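Local coordinates for STIL N-terminal domain-containing protein (Trichoplax adhaerens, PDB 5OI9) that probably helps assemble centrioles, its STIL-type N-terminal domain belonging to a family linked to CEP85 binding and PLK4 activation, at residues I41-E45 and K46-L50; S63-K66 and R67-F71; Y174-S178 and D179-I183; I265-H269 and P270-S274. All blocks are in the same frame, centred on the assembly; numbering follows the deposited sequence. Where two conformers were deposited one is given.

Four local contacts illustrate how turns and helix starts are fixed within one STIL N-terminal domain. Contacts 1, 2 and 3 gather round helix 45-61 and one mixed sheet. Contact 1 opens that helix, contact 2 leads from it into strand 69-79, and contact 3 turns the neighbouring hairpin. Contacts 1 and 3 lie about 15 Å apart between centres and touch through Leu48 O and Ile183 CD1, 4.2 Å; contacts 2 and 3 lie about 18 Å apart between centres and touch through Gln69 NE2 and Tyr174 OH, 4.0 Å. Contact 4 starts another helix across the chain's centre, its own centre about 30 Å from that of contact 1.

Contact 1. Residues I41-E45 and K46-L50; sequences IDITE and KCLRL
A side chain folded at chi2 (-86°) in Glu45 and one bent at chi3 (-68°) in Arg49 bring opposite charges together along the first turn of helix 45-61. In the conformer described, one of two deposited for Glu45, OE2 lies at the guanidinium edge, 2.6 Å from Arg49 NE and 2.8 Å from Arg49 NH2. Both bonds of this salt bridge are weak in angle, and the carboxylate and guanidinium planes stand 58° apart. The backbone adds a sounder link, Arg49 N to Glu45 O at 2.8 Å. Just before the helix, Thr44 acts as N-cap: its OG1 accepts a weak bond from Cys47 N at 3.3 Å. On the buried side, Ile43 CG2 rests on Leu48 CG at 3.7 Å, the two side chains crossing at about a right angle, and on Cys47 SG at 4.0 Å. Arg49 NH1 reaches Glu334 O on strand 322-334, so an alanine here would probably leave both the Glu45 carboxylate and that carbonyl without their mate. The contact thus divides its chemistry: apolar packing joins strand to helix inside, while a charge pair and a weak hydroxyl cap lie at the helix start, beside the firmer Arg49 N to Glu45 O bond.

Contact 2. Residues S63-K66 and R67-F71; sequences SATK and RIQKF
Gln69, the first clear residue of strand 69-79, reaches back over the preceding turn to Thr65. From CB the chain runs to CG, which lies anti to the carbonyl carbon (chi1 -69°) and comes within 3.9 Å of Thr65 CG2. A bend at chi2 (101°) then turns the amide along the same methyl group. CD passes Thr65 CG2 at 3.8 Å and lies 4.1 Å from Lys66 O, and at the tip NE2 closes to 3.2 Å of Thr65 CG2, a tight approach of an amide nitrogen to a methyl. The two side chains meet at a slant. Thr65 can offer its methyl because its hydroxyl is used the other way, bonding through OG1 to Leu58 O of helix 45-61, which Gln69 also touches at Ala55 and His59. Nearer the surface, Lys66 CB lies 3.6 Å from Ile68 O. A glycine in place of Gln69 would probably open a gap beside the Thr65 methyl and lose the touch on Ala55 and His59. Contact between the two segments is therefore van der Waals in nature: the amide here fills space against a methyl, and the polar tie of the turn to the helix falls to the threonine hydroxyl.

Contact 3. Residues Y174-S178 and D179-I183; sequences YYVDS and DEISI
Asp177 turns its carboxylate across the bend to the backbone of Asp179 and Glu180. The CG of Asp177 sits between the backbone N and the carbonyl carbon (chi1 49°), which carries OD1 to two amides at once: Asp179 N at 2.9 Å, met on the anti lone pair, and Glu180 N at 3.0 Å, met nearly end-on to the C-O bond. The other oxygen, OD2, points to a water 2.8 Å away that also lies near Tyr175 O and Ser182 OG, and both OD2 and this water lie at the edge of the Tyr175 ring. Behind the turn the side chains separate by face. Tyr175 and Ser182 share one, with Tyr175 CB 3.6 Å from Ser182 OG. On the other, Val176 CG2 packs on Ile181 CG2 at 4.2 Å and Tyr174 CB on Ile183 CG1 at 3.9 Å, beneath helix 45-61, which Tyr174, Val176 and Ile181 all touch. Asp179 OD2 stands 4.5 Å from Asp177 OD1, a proximity of like charges that the two donated N-H groups probably ease. Tyr175 and Ser182 exchange backbone bonds, and Asp177 N donates to Glu180 O: this is an antiparallel beta hairpin whose turn at 177-180 contains an Asx turn.

Contact 4. Residues I265-H269 and P270-S274; sequences ISIHH and PYVWS
The N-terminus of helix 270-281 is capped by His269, with the ring nitrogen ND1 as the capping acceptor, at the end of a type I beta turn running from Ser266 to His269. His269 ND1 accepts from Tyr271 N at 3.0 Å, and the bond is a good one, nearly in the ring plane with an N-H...N angle of 161°. With CG anti to the backbone N (chi1 -164°), the imidazole reaches past Pro270 to this amide, and ND1 also comes within 3.2 Å of Tyr271 CB. The backbone completes the first turn through Val272 N, which donates to His269 O at 2.9 Å from well above the carbonyl plane. Before the cap, Ser266 OG accepts from His268 N, an ST turn that shapes the approach. Ile267 CG1 packs on Val272 CG1 at 4.0 Å, the side chains crossing at about a right angle, against Leu300 of strand 296-302. A water sits 2.7 Å from Ile267 O and 2.8 Å from His269 O. Further on, Pro270 O accepts from both Ser274 N and Ser274 OG, reached from opposite faces of its plane. ND1 as acceptor implies that it is probably unprotonated, so protonation of that nitrogen would probably cost the cap; proline, which lacks an N-H, meanwhile leaves one fewer amide at this helix start in need of a partner.

Contact 1. Residues I41-E45 and K46-L50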
loop_
_atom_site.group_PDB
_atom_site.type_symbol
_atom_site.label_atom_id
_atom_site.label_comp_id
_atom_site.label_asym_id
_atom_site.label_seq_id
_atom_site.Cartn_x
_atom_site.Cartn_y
_atom_site.Cartn_z
ATOM N N ILE A 41 10.719 2.627 7.146
ATOM C CA ILE A 41 9.908 3.656 7.788
ATOM C C ILE A 41 10.848 4.730 8.322
ATOM O O ILE A 41 11.754 4.428 9.110
ATOM C CB ILE A 41 9.050 3.077 8.925
ATOM C CG1 ILE A 41 8.286 1.834 8.460
ATOM C CG2 ILE A 41 8.093 4.130 9.471
ATOM C CD1 ILE A 41 7.262 2.097 7.381
ATOM N N ASP A 42 10.637 5.976 7.903
ATOM C CA ASP A 42 11.366 7.126 8.432
ATOM C C ASP A 42 10.390 8.015 9.193
ATOM O O ASP A 42 9.382 8.453 8.632
ATOM C CB ASP A 42 12.047 7.918 7.314
ATOM C CG ASP A 42 13.167 7.145 6.646
ATOM O OD1 ASP A 42 13.771 6.274 7.306
ATOM O OD2 ASP A 42 13.447 7.411 5.459
ATOM N N ILE A 43 10.694 8.279 10.463
ATOM C CA ILE A 43 9.827 9.047 11.353
ATOM C C ILE A 43 10.622 10.234 11.878
ATOM O O ILE A 43 11.673 10.051 12.502
ATOM C CB ILE A 43 9.308 8.193 12.521
ATOM C CG1 ILE A 43 8.741 6.866 12.015
ATOM C CG2 ILE A 43 8.258 8.957 13.318
ATOM C CD1 ILE A 43 8.223 5.976 13.123
ATOM N N THR A 44 10.118 11.443 11.646
ATOM C CA THR A 44 10.837 12.629 12.091
ATOM C C THR A 44 10.701 12.812 13.597
ATOM O O THR A 44 9.675 12.480 14.200
ATOM C CB THR A 44 10.326 13.883 11.378
ATOM O OG1 THR A 44 8.996 14.183 11.824
ATOM C CG2 THR A 44 10.323 13.676 9.872
ATOM N N GLU A 45 11.763 13.340 14.209
ATOM C CA GLU A 45 11.723 13.630 15.638
ATOM C C GLU A 45 10.661 14.672 15.960
ATOM O O GLU A 45 10.030 14.609 17.022
ATOM C CB GLU A 45 13.102 14.096 16.115
ATOM C CG GLU A 45 13.199 14.419 17.602
ATOM C CD GLU A 45 12.797 15.848 17.922
ATOM O OE1 GLU A 45 12.734 16.673 16.988
ATOM O OE2 GLU A 45 12.536 16.143 19.104
ATOM N N LYS A 46 10.439 15.625 15.051
ATOM C CA LYS A 46 9.501 16.711 15.317
ATOM C C LYS A 46 8.075 16.200 15.497
ATOM O O LYS A 46 7.359 16.656 16.396
ATOM C CB LYS A 46 9.556 17.738 14.186
ATOM C CG LYS A 46 8.838 19.040 14.495
ATOM C CD LYS A 46 8.513 19.793 13.218
ATOM C CE LYS A 46 9.730 19.877 12.309
ATOM N NZ LYS A 46 9.366 20.313 10.931
ATOM N N CYS A 47 7.633 15.268 14.648
ATOM C CA CYS A 47 6.260 14.792 14.794
ATOM C C CYS A 47 6.119 13.888 16.012
ATOM O O CYS A 47 5.071 13.896 16.666
ATOM C CB CYS A 47 5.774 14.103 13.507
ATOM S SG CYS A 47 6.377 12.429 13.150
ATOM N N LEU A 48 7.167 13.135 16.357
ATOM C CA LEU A 48 7.162 12.405 17.623
ATOM C C LEU A 48 7.128 13.362 18.810
ATOM O O LEU A 48 6.452 13.094 19.811
ATOM C CB LEU A 48 8.384 11.490 17.715
ATOM C CG LEU A 48 8.418 10.269 16.796
ATOM C CD1 LEU A 48 9.761 9.563 16.899
ATOM C CD2 LEU A 48 7.281 9.313 17.127
ATOM N N ARG A 49 7.854 14.479 18.720
ATOM C CA ARG A 49 7.840 15.455 19.805
ATOM C C ARG A 49 6.460 16.085 19.961
ATOM O O ARG A 49 5.982 16.279 21.084
ATOM C CB ARG A 49 8.901 16.530 19.565
ATOM C CG ARG A 49 8.993 17.565 20.680
ATOM C CD ARG A 49 10.023 18.644 20.371
ATOM N NE ARG A 49 11.387 18.122 20.370
ATOM C CZ ARG A 49 12.158 18.044 21.451
ATOM N NH1 ARG A 49 11.700 18.454 22.626
ATOM N NH2 ARG A 49 13.387 17.556 21.357
ATOM N N LEU A 50 5.799 16.403 18.842
ATOM C CA LEU A 50 4.435 16.919 18.908
ATOM C C LEU A 50 3.477 15.874 19.466
ATOM O O LEU A 50 2.587 16.202 20.260
ATOM C CB LEU A 50 3.976 17.377 17.525
ATOM C CG LEU A 50 4.700 18.565 16.891
ATOM C CD1 LEU A 50 4.225 18.764 15.463
ATOM C CD2 LEU A 50 4.480 19.827 17.708
#

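Contact 2. Residues S63-K66 and R67-F71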
loop_
_atom_site.group_PDB
_atom_site.type_symbol
_atom_site.label_atom_id
_atom_site.label_comp_id
_atom_site.label_asym_id
_atom_site.label_seq_id
_atom_site.Cartn_x
_atom_site.Cartn_y
_atom_site.Cartn_z
ATOM N N SER A 63 -8.318 15.099 32.734
ATOM C CA SER A 63 -8.672 14.011 33.633
ATOM C C SER A 63 -9.375 12.837 32.972
ATOM O O SER A 63 -9.328 11.731 33.517
ATOM C CB SER A 63 -9.566 14.541 34.756
ATOM O OG SER A 63 -8.956 15.634 35.423
ATOM N N ALA A 64 -10.038 13.043 31.837
ATOM C CA ALA A 64 -10.685 11.960 31.117
ATOM C C ALA A 64 -9.732 11.241 30.177
ATOM O O ALA A 64 -10.183 10.550 29.255
ATOM C CB ALA A 64 -11.885 12.489 30.341
ATOM N N THR A 65 -8.431 11.395 30.386
ATOM C CA THR A 65 -7.447 10.767 29.519
ATOM C C THR A 65 -7.459 9.260 29.727
ATOM O O THR A 65 -7.201 8.777 30.834
ATOM C CB THR A 65 -6.060 11.333 29.803
ATOM O OG1 THR A 65 -6.092 12.757 29.655
ATOM C CG2 THR A 65 -5.044 10.750 28.841
ATOM N N LYS A 66 -7.782 8.520 28.672
ATOM C CA LYS A 66 -7.546 7.088 28.691
ATOM C C LYS A 66 -6.060 6.827 28.900
ATOM O O LYS A 66 -5.207 7.614 28.482
ATOM C CB LYS A 66 -8.018 6.448 27.385
ATOM C CG LYS A 66 -9.525 6.450 27.194
ATOM C CD LYS A 66 -9.905 5.837 25.856
ATOM C CE LYS A 66 -11.210 5.066 25.955
ATOM N NZ LYS A 66 -11.094 3.928 26.910
ATOM N N ARG A 67 -5.749 5.719 29.573
ATOM C CA ARG A 67 -4.351 5.406 29.852
ATOM C C ARG A 67 -3.544 5.316 28.562
ATOM O O ARG A 67 -2.378 5.726 28.516
ATOM C CB ARG A 67 -4.253 4.107 30.649
ATOM C CG ARG A 67 -2.880 3.842 31.240
ATOM C CD ARG A 67 -2.891 2.576 32.078
ATOM N NE ARG A 67 -3.554 1.481 31.378
ATOM C CZ ARG A 67 -2.966 0.713 30.466
ATOM N NH1 ARG A 67 -1.697 0.920 30.143
ATOM N NH2 ARG A 67 -3.647 -0.261 29.877
ATOM N N ILE A 68 -4.155 4.802 27.500
ATOM C CA ILE A 68 -3.541 4.746 26.179
ATOM C C ILE A 68 -4.254 5.762 25.297
ATOM O O ILE A 68 -5.440 5.605 24.986
ATOM C CB ILE A 68 -3.619 3.338 25.577
ATOM C CG1 ILE A 68 -2.886 2.344 26.479
ATOM C CG2 ILE A 68 -3.049 3.329 24.168
ATOM C CD1 ILE A 68 -2.893 0.933 25.956
ATOM N N GLN A 69 -3.537 6.806 24.896
ATOM C CA GLN A 69 -4.085 7.789 23.978
ATOM C C GLN A 69 -4.064 7.259 22.549
ATOM O O GLN A 69 -3.174 6.501 22.154
ATOM C CB GLN A 69 -3.307 9.104 24.059
ATOM C CG GLN A 69 -3.502 9.864 25.359
ATOM C CD GLN A 69 -2.345 9.684 26.326
ATOM O OE1 GLN A 69 -1.569 8.736 26.217
ATOM N NE2 GLN A 69 -2.214 10.609 27.269
ATOM N N LYS A 70 -5.060 7.674 21.769
ATOM C CA LYS A 70 -5.216 7.249 20.381
ATOM C C LYS A 70 -5.061 8.468 19.482
ATOM O O LYS A 70 -5.911 9.366 19.496
ATOM C CB LYS A 70 -6.574 6.587 20.161
ATOM C CG LYS A 70 -6.817 5.350 20.999
ATOM C CD LYS A 70 -5.935 4.196 20.561
ATOM C CE LYS A 70 -6.358 2.899 21.234
ATOM N NZ LYS A 70 -5.581 1.738 20.719
ATOM N N PHE A 71 -3.987 8.496 18.694
ATOM C CA PHE A 71 -3.771 9.575 17.739
ATOM C C PHE A 71 -3.519 9.017 16.345
ATOM O O PHE A 71 -3.669 7.814 16.111
ATOM C CB PHE A 71 -2.586 10.455 18.149
ATOM C CG PHE A 71 -2.713 11.061 19.515
ATOM C CD1 PHE A 71 -3.713 11.978 19.795
ATOM C CD2 PHE A 71 -1.809 10.736 20.515
ATOM C CE1 PHE A 71 -3.823 12.544 21.051
ATOM C CE2 PHE A 71 -1.911 11.301 21.773
ATOM C CZ PHE A 71 -2.919 12.205 22.042
#

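Contact 3. Residues Y174-S178 and D179-I183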
loop_
_atom_site.group_PDB
_atom_site.type_symbol
_atom_site.label_atom_id
_atom_site.label_comp_id
_atom_site.label_asym_id
_atom_site.label_seq_id
_atom_site.Cartn_x
_atom_site.Cartn_y
_atom_site.Cartn_z
ATOM N N TYR A 174 6.287 6.405 26.311
ATOM C CA TYR A 174 7.123 7.560 26.598
ATOM C C TYR A 174 7.253 7.780 28.099
ATOM O O TYR A 174 6.455 7.283 28.900
ATOM C CB TYR A 174 6.580 8.834 25.932
ATOM C CG TYR A 174 5.280 9.349 26.513
ATOM C CD1 TYR A 174 4.068 8.766 26.173
ATOM C CD2 TYR A 174 5.264 10.430 27.388
ATOM C CE1 TYR A 174 2.879 9.234 26.693
ATOM C CE2 TYR A 174 4.077 10.905 27.914
ATOM C CZ TYR A 174 2.888 10.303 27.562
ATOM O OH TYR A 174 1.703 10.772 28.082
ATOM N N TYR A 175 8.282 8.539 28.464
ATOM C CA TYR A 175 8.530 8.903 29.850
ATOM C C TYR A 175 9.193 10.271 29.879
ATOM O O TYR A 175 10.035 10.578 29.032
ATOM C CB TYR A 175 9.412 7.868 30.554
ATOM C CG TYR A 175 9.498 8.057 32.052
ATOM C CD1 TYR A 175 8.486 7.598 32.887
ATOM C CD2 TYR A 175 10.590 8.688 32.634
ATOM C CE1 TYR A 175 8.556 7.765 34.257
ATOM C CE2 TYR A 175 10.670 8.860 34.006
ATOM C CZ TYR A 175 9.649 8.396 34.810
ATOM O OH TYR A 175 9.721 8.562 36.175
ATOM N N VAL A 176 8.798 11.091 30.850
ATOM C CA VAL A 176 9.367 12.417 31.050
ATOM C C VAL A 176 9.977 12.467 32.442
ATOM O O VAL A 176 9.310 12.137 33.429
ATOM C CB VAL A 176 8.314 13.528 30.880
ATOM C CG1 VAL A 176 8.928 14.889 31.174
ATOM C CG2 VAL A 176 7.735 13.501 29.487
ATOM N N ASP A 177 11.247 12.861 32.516
ATOM C CA ASP A 177 11.874 13.194 33.787
ATOM C C ASP A 177 12.481 14.586 33.686
ATOM O O ASP A 177 12.217 15.307 32.720
ATOM C CB ASP A 177 12.932 12.155 34.175
ATOM C CG ASP A 177 13.887 11.841 33.042
ATOM O OD1 ASP A 177 14.553 12.771 32.542
ATOM O OD2 ASP A 177 13.976 10.656 32.657
ATOM N N SER A 178 13.298 14.973 34.667
ATOM C CA SER A 178 13.844 16.327 34.675
ATOM C C SER A 178 14.801 16.566 33.513
ATOM O O SER A 178 14.970 17.710 33.079
ATOM C CB SER A 178 14.550 16.600 36.003
ATOM O OG SER A 178 13.667 16.421 37.096
ATOM N N ASP A 179 15.423 15.508 32.992
ATOM C CA ASP A 179 16.493 15.655 32.011
ATOM C C ASP A 179 16.010 15.562 30.571
ATOM O O ASP A 179 16.416 16.373 29.731
ATOM C CB ASP A 179 17.568 14.590 32.243
ATOM C CG ASP A 179 18.200 14.687 33.612
ATOM O OD1 ASP A 179 18.270 15.809 34.152
ATOM O OD2 ASP A 179 18.628 13.643 34.148
ATOM N N GLU A 180 15.166 14.585 30.255
ATOM C CA GLU A 180 14.911 14.255 28.863
ATOM C C GLU A 180 13.526 13.648 28.712
ATOM O O GLU A 180 12.877 13.258 29.686
ATOM C CB GLU A 180 15.965 13.280 28.331
ATOM C CG GLU A 180 15.891 11.913 28.993
ATOM C CD GLU A 180 17.108 11.054 28.723
ATOM O OE1 GLU A 180 17.907 11.409 27.831
ATOM O OE2 GLU A 180 17.267 10.022 29.408
ATOM N N ILE A 181 13.091 13.569 27.460
ATOM C CA ILE A 181 11.929 12.788 27.062
ATOM C C ILE A 181 12.442 11.537 26.364
ATOM O O ILE A 181 13.235 11.629 25.419
ATOM C CB ILE A 181 11.002 13.596 26.139
ATOM C CG1 ILE A 181 10.680 14.958 26.766
ATOM C CG2 ILE A 181 9.726 12.817 25.851
ATOM C CD1 ILE A 181 10.076 15.956 25.797
ATOM N N SER A 182 12.020 10.370 26.840
ATOM C CA SER A 182 12.397 9.099 26.239
ATOM C C SER A 182 11.159 8.432 25.656
ATOM O O SER A 182 10.092 8.444 26.273
ATOM C CB SER A 182 13.066 8.176 27.263
ATOM O OG SER A 182 12.174 7.842 28.309
ATOM N N ILE A 183 11.301 7.861 24.462
ATOM C CA ILE A 183 10.189 7.215 23.769
ATOM C C ILE A 183 10.668 5.892 23.190
ATOM O O ILE A 183 11.700 5.841 22.512
ATOM C CB ILE A 183 9.608 8.093 22.641
ATOM C CG1 ILE A 183 9.281 9.498 23.147
ATOM C CG2 ILE A 183 8.360 7.446 22.057
ATOM C CD1 ILE A 183 8.653 10.383 22.095
HETATM O O HOH W 1 12.803 10.138 30.215
#

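Contact 4. Residues I265-H269 and P270-S274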
loop_
_atom_site.group_PDB
_atom_site.type_symbol
_atom_site.label_atom_id
_atom_site.label_comp_id
_atom_site.label_asym_id
_atom_site.label_seq_id
_atom_site.Cartn_x
_atom_site.Cartn_y
_atom_site.Cartn_z
ATOM N N ILE A 265 7.756 1.722 -15.253
ATOM C CA ILE A 265 8.905 1.357 -16.076
ATOM C C ILE A 265 8.871 -0.119 -16.446
ATOM O O ILE A 265 9.204 -0.488 -17.575
ATOM C CB ILE A 265 10.217 1.740 -15.357
ATOM C CG1 ILE A 265 10.462 3.244 -15.487
ATOM C CG2 ILE A 265 11.396 0.962 -15.916
ATOM C CD1 ILE A 265 11.695 3.731 -14.766
ATOM N N SER A 266 8.457 -0.983 -15.522
ATOM C CA SER A 266 8.406 -2.414 -15.788
ATOM C C SER A 266 7.258 -3.025 -14.997
ATOM O O SER A 266 6.549 -2.341 -14.253
ATOM C CB SER A 266 9.733 -3.094 -15.439
ATOM O OG SER A 266 9.890 -3.208 -14.036
ATOM N N ILE A 267 7.081 -4.339 -15.161
ATOM C CA ILE A 267 6.047 -5.062 -14.435
ATOM C C ILE A 267 6.380 -5.227 -12.960
ATOM O O ILE A 267 5.499 -5.578 -12.166
ATOM C CB ILE A 267 5.813 -6.432 -15.106
ATOM C CG1 ILE A 267 4.514 -7.069 -14.606
ATOM C CG2 ILE A 267 7.011 -7.351 -14.888
ATOM C CD1 ILE A 267 4.224 -8.398 -15.219
ATOM N N HIS A 268 7.627 -4.966 -12.567
ATOM C CA HIS A 268 8.040 -5.120 -11.179
ATOM C C HIS A 268 7.628 -3.949 -10.295
ATOM O O HIS A 268 7.814 -4.026 -9.076
ATOM C CB HIS A 268 9.556 -5.306 -11.104
ATOM C CG HIS A 268 10.062 -6.447 -11.928
ATOM N ND1 HIS A 268 9.862 -7.764 -11.576
ATOM C CD2 HIS A 268 10.756 -6.470 -13.090
ATOM C CE1 HIS A 268 10.413 -8.549 -12.484
ATOM N NE2 HIS A 268 10.960 -7.789 -13.415
ATOM N N HIS A 269 7.090 -2.880 -10.869
ATOM C CA HIS A 269 6.625 -1.761 -10.064
ATOM C C HIS A 269 5.508 -2.233 -9.137
ATOM O O HIS A 269 4.568 -2.898 -9.597
ATOM C CB HIS A 269 6.132 -0.628 -10.964
ATOM C CG HIS A 269 5.985 0.687 -10.263
ATOM N ND1 HIS A 269 4.973 0.944 -9.363
ATOM C CD2 HIS A 269 6.717 1.824 -10.339
ATOM C CE1 HIS A 269 5.090 2.179 -8.910
ATOM N NE2 HIS A 269 6.140 2.736 -9.487
ATOM N N PRO A 270 5.573 -1.930 -7.837
ATOM C CA PRO A 270 4.535 -2.428 -6.917
ATOM C C PRO A 270 3.129 -1.956 -7.259
ATOM O O PRO A 270 2.159 -2.572 -6.801
ATOM C CB PRO A 270 4.989 -1.903 -5.546
ATOM C CG PRO A 270 5.961 -0.805 -5.842
ATOM C CD PRO A 270 6.614 -1.154 -7.143
ATOM N N TYR A 271 2.986 -0.891 -8.051
ATOM C CA TYR A 271 1.657 -0.465 -8.477
ATOM C C TYR A 271 0.982 -1.518 -9.349
ATOM O O TYR A 271 -0.246 -1.651 -9.315
ATOM C CB TYR A 271 1.747 0.865 -9.227
ATOM C CG TYR A 271 0.414 1.397 -9.706
ATOM C CD1 TYR A 271 -0.387 2.167 -8.872
ATOM C CD2 TYR A 271 -0.040 1.136 -10.994
ATOM C CE1 TYR A 271 -1.603 2.656 -9.303
ATOM C CE2 TYR A 271 -1.255 1.623 -11.433
ATOM C CZ TYR A 271 -2.034 2.383 -10.583
ATOM O OH TYR A 271 -3.243 2.874 -11.015
ATOM N N VAL A 272 1.760 -2.263 -10.138
ATOM C CA VAL A 272 1.185 -3.296 -10.996
ATOM C C VAL A 272 0.576 -4.408 -10.153
ATOM O O VAL A 272 -0.567 -4.824 -10.373
ATOM C CB VAL A 272 2.250 -3.842 -11.964
ATOM C CG1 VAL A 272 1.678 -4.985 -12.791
ATOM C CG2 VAL A 272 2.767 -2.730 -12.862
ATOM N N TRP A 273 1.340 -4.911 -9.181
ATOM C CA TRP A 273 0.813 -5.897 -8.244
ATOM C C TRP A 273 -0.412 -5.363 -7.514
ATOM O O TRP A 273 -1.374 -6.103 -7.279
ATOM C CB TRP A 273 1.905 -6.293 -7.254
ATOM C CG TRP A 273 1.476 -7.243 -6.179
ATOM C CD1 TRP A 273 1.462 -8.606 -6.243
ATOM C CD2 TRP A 273 1.026 -6.900 -4.862
ATOM N NE1 TRP A 273 1.021 -9.133 -5.053
ATOM C CE2 TRP A 273 0.751 -8.106 -4.187
ATOM C CE3 TRP A 273 0.829 -5.691 -4.189
ATOM C CZ2 TRP A 273 0.288 -8.138 -2.872
ATOM C CZ3 TRP A 273 0.367 -5.724 -2.884
ATOM C CH2 TRP A 273 0.101 -6.939 -2.241
ATOM N N SER A 274 -0.400 -4.072 -7.163
ATOM C CA SER A 274 -1.535 -3.481 -6.461
ATOM C C SER A 274 -2.788 -3.498 -7.326
ATOM O O SER A 274 -3.891 -3.761 -6.830
ATOM C CB SER A 274 -1.199 -2.055 -6.029
ATOM O OG SER A 274 -0.086 -2.036 -5.149
HETATM O O HOH W 2 4.688 -5.663 -9.556
#